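Local atomic coordinates of transcription regulator AsnC/Lrp ligand binding domain-containing protein (Sulfolobus tokodaii, PDB entry 2ZBC), a protein that binds isoleucine as a stand-alone RAM module of the Lrp/AsnC family and probably takes part in amino-acid-responsive control of transcription. Residues Val6-Asp11 with Tyr38-Lys43. Numbering follows the deposited sequence.
Sequences VLINTD and YDIVVK. With ILE (isoleucine), chain J.
Val-6 and Val-42 form an antiparallel hydrogen-bonded pair, with Val-6 N to Val-42 O 2.9 Å and Val-42 N to Val-6 O 3.0 Å; their beta-branched side chains, suited to strands, lie side by side. Leu-7 turns to the other face of the sheet. Its CG stands anti to the carbonyl carbon (chi1 -53°), carrying the forked aliphatic chain toward Tyr-38, whose flat ring receives CD1 over its centre, a CH-pi contact 3.9 Å from the centroid; CD2 meets Val-41 CG2 at 3.8 Å. Ile-8 and Ile-40, bulky and apolar beneath helix 15-22, pack CB to CB at 4.0 Å. Ile-8 N bonds Ile-40 O (2.7 Å), and Ile-8 O accepts hydrogen bonds from both Asp-39 N and Ile-40 N, a classic beta bulge. Beyond it, Asp-39 divides its carboxylate: OD2 takes Thr-10 N (2.9 Å) through its anti lone pair and is salt-bridged to Arg-61 of a neighbouring subunit, whereas OD1 receives the amino nitrogen of the bound isoleucine at 2.7 Å. An acid thus ties strand end to ligand pocket. These central strands of the ferredoxin-like RAM sheet lie between strands 28-34 and 66-75. Helix 15-22 also covers Val-42; the Leu-7 and Val-41 face meets a different subunit, whose Tyr-38 OH hydrogen-bonds Tyr-38 OH.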
# COMPACT_ATOMS: atom_id res chain seq x y z
N VAL A 6 8.61 -9.75 -12.41
CA VAL A 6 9.19 -8.81 -11.49
C VAL A 6 8.70 -7.41 -11.82
O VAL A 6 8.81 -6.96 -12.95
CB VAL A 6 10.73 -8.84 -11.55
CG1 VAL A 6 11.31 -7.94 -10.52
CG2 VAL A 6 11.26 -10.28 -11.33
N LEU A 7 8.13 -6.75 -10.82
CA LEU A 7 7.65 -5.38 -10.96
C LEU A 7 8.77 -4.44 -10.45
O LEU A 7 9.25 -4.56 -9.30
CB LEU A 7 6.37 -5.16 -10.16
CG LEU A 7 5.26 -6.18 -10.46
CD1 LEU A 7 4.11 -6.07 -9.52
CD2 LEU A 7 4.83 -6.03 -11.91
N ILE A 8 9.24 -3.53 -11.29
CA ILE A 8 10.41 -2.73 -10.93
C ILE A 8 9.96 -1.29 -10.77
O ILE A 8 9.20 -0.80 -11.61
CB ILE A 8 11.43 -2.84 -12.04
CG1 ILE A 8 11.93 -4.30 -12.17
CG2 ILE A 8 12.63 -2.01 -11.73
CD1 ILE A 8 12.82 -4.47 -13.36
N ASN A 9 10.46 -0.60 -9.75
CA ASN A 9 10.34 0.85 -9.66
C ASN A 9 11.71 1.37 -9.82
O ASN A 9 12.67 0.85 -9.18
CB ASN A 9 9.76 1.37 -8.32
CG ASN A 9 8.22 1.28 -8.29
OD1 ASN A 9 7.45 2.27 -8.56
ND2 ASN A 9 7.75 0.10 -7.94
N THR A 10 11.84 2.44 -10.60
CA THR A 10 13.15 3.07 -10.83
C THR A 10 13.22 4.42 -10.09
O THR A 10 12.21 4.90 -9.62
CB THR A 10 13.40 3.35 -12.32
OG1 THR A 10 12.44 4.28 -12.84
CG2 THR A 10 13.20 2.10 -13.14
N ASP A 11 14.44 4.98 -9.98
CA ASP A 11 14.60 6.39 -9.62
C ASP A 11 13.75 7.20 -10.60
O ASP A 11 13.51 6.77 -11.78
CB ASP A 11 16.04 6.84 -9.73
CG ASP A 11 16.90 6.24 -8.66
OD1 ASP A 11 16.37 5.71 -7.65
OD2 ASP A 11 18.12 6.29 -8.79
N TYR A 38 3.89 0.90 -10.57
CA TYR A 38 5.18 0.34 -10.96
C TYR A 38 5.58 0.90 -12.34
O TYR A 38 4.74 1.46 -13.08
CB TYR A 38 5.07 -1.24 -11.03
CG TYR A 38 4.44 -1.81 -9.81
CD1 TYR A 38 5.15 -1.95 -8.64
CD2 TYR A 38 3.10 -2.20 -9.82
CE1 TYR A 38 4.56 -2.45 -7.55
CE2 TYR A 38 2.51 -2.70 -8.72
CZ TYR A 38 3.23 -2.81 -7.58
OH TYR A 38 2.55 -3.26 -6.47
N ASP A 39 6.87 0.79 -12.64
CA ASP A 39 7.45 1.44 -13.77
C ASP A 39 7.84 0.49 -14.86
O ASP A 39 7.71 0.86 -16.05
CB ASP A 39 8.69 2.12 -13.36
CG ASP A 39 8.41 3.22 -12.31
OD1 ASP A 39 7.29 3.76 -12.34
OD2 ASP A 39 9.25 3.50 -11.44
N ILE A 40 8.32 -0.70 -14.48
CA ILE A 40 8.65 -1.73 -15.48
C ILE A 40 8.21 -3.11 -15.02
O ILE A 40 8.27 -3.43 -13.82
CB ILE A 40 10.17 -1.79 -15.65
CG1 ILE A 40 10.76 -0.46 -16.14
CG2 ILE A 40 10.62 -2.93 -16.53
CD1 ILE A 40 12.26 -0.43 -16.25
N VAL A 41 7.79 -3.94 -15.99
CA VAL A 41 7.31 -5.31 -15.72
C VAL A 41 8.25 -6.16 -16.53
O VAL A 41 8.41 -5.92 -17.69
CB VAL A 41 5.86 -5.56 -16.16
CG1 VAL A 41 5.54 -7.05 -16.02
CG2 VAL A 41 4.90 -4.69 -15.47
N VAL A 42 8.92 -7.11 -15.91
CA VAL A 42 9.72 -8.07 -16.66
C VAL A 42 9.23 -9.48 -16.40
O VAL A 42 8.77 -9.78 -15.29
CB VAL A 42 11.23 -8.01 -16.31
CG1 VAL A 42 11.90 -6.76 -16.86
CG2 VAL A 42 11.49 -8.13 -14.92
N LYS A 43 9.27 -10.31 -17.41
CA LYS A 43 9.18 -11.77 -17.18
C LYS A 43 10.58 -12.34 -17.15
O LYS A 43 11.40 -12.08 -18.02
CB LYS A 43 8.34 -12.42 -18.26
CG LYS A 43 7.91 -13.87 -17.88
CD LYS A 43 6.65 -14.20 -18.70
CE LYS A 43 6.71 -15.55 -19.31
NZ LYS A 43 6.92 -16.58 -18.35
N ILE J . 4.99 4.31 -13.74
CA ILE J . 5.32 5.77 -13.93
C ILE J . 4.12 6.63 -13.86
O ILE J . 3.01 6.06 -13.91
CB ILE J . 6.13 6.02 -15.20
CG1 ILE J . 5.29 5.93 -16.50
CG2 ILE J . 7.32 5.15 -15.24
CD1 ILE J . 6.07 6.37 -17.76
OXT ILE J . 4.37 7.83 -13.69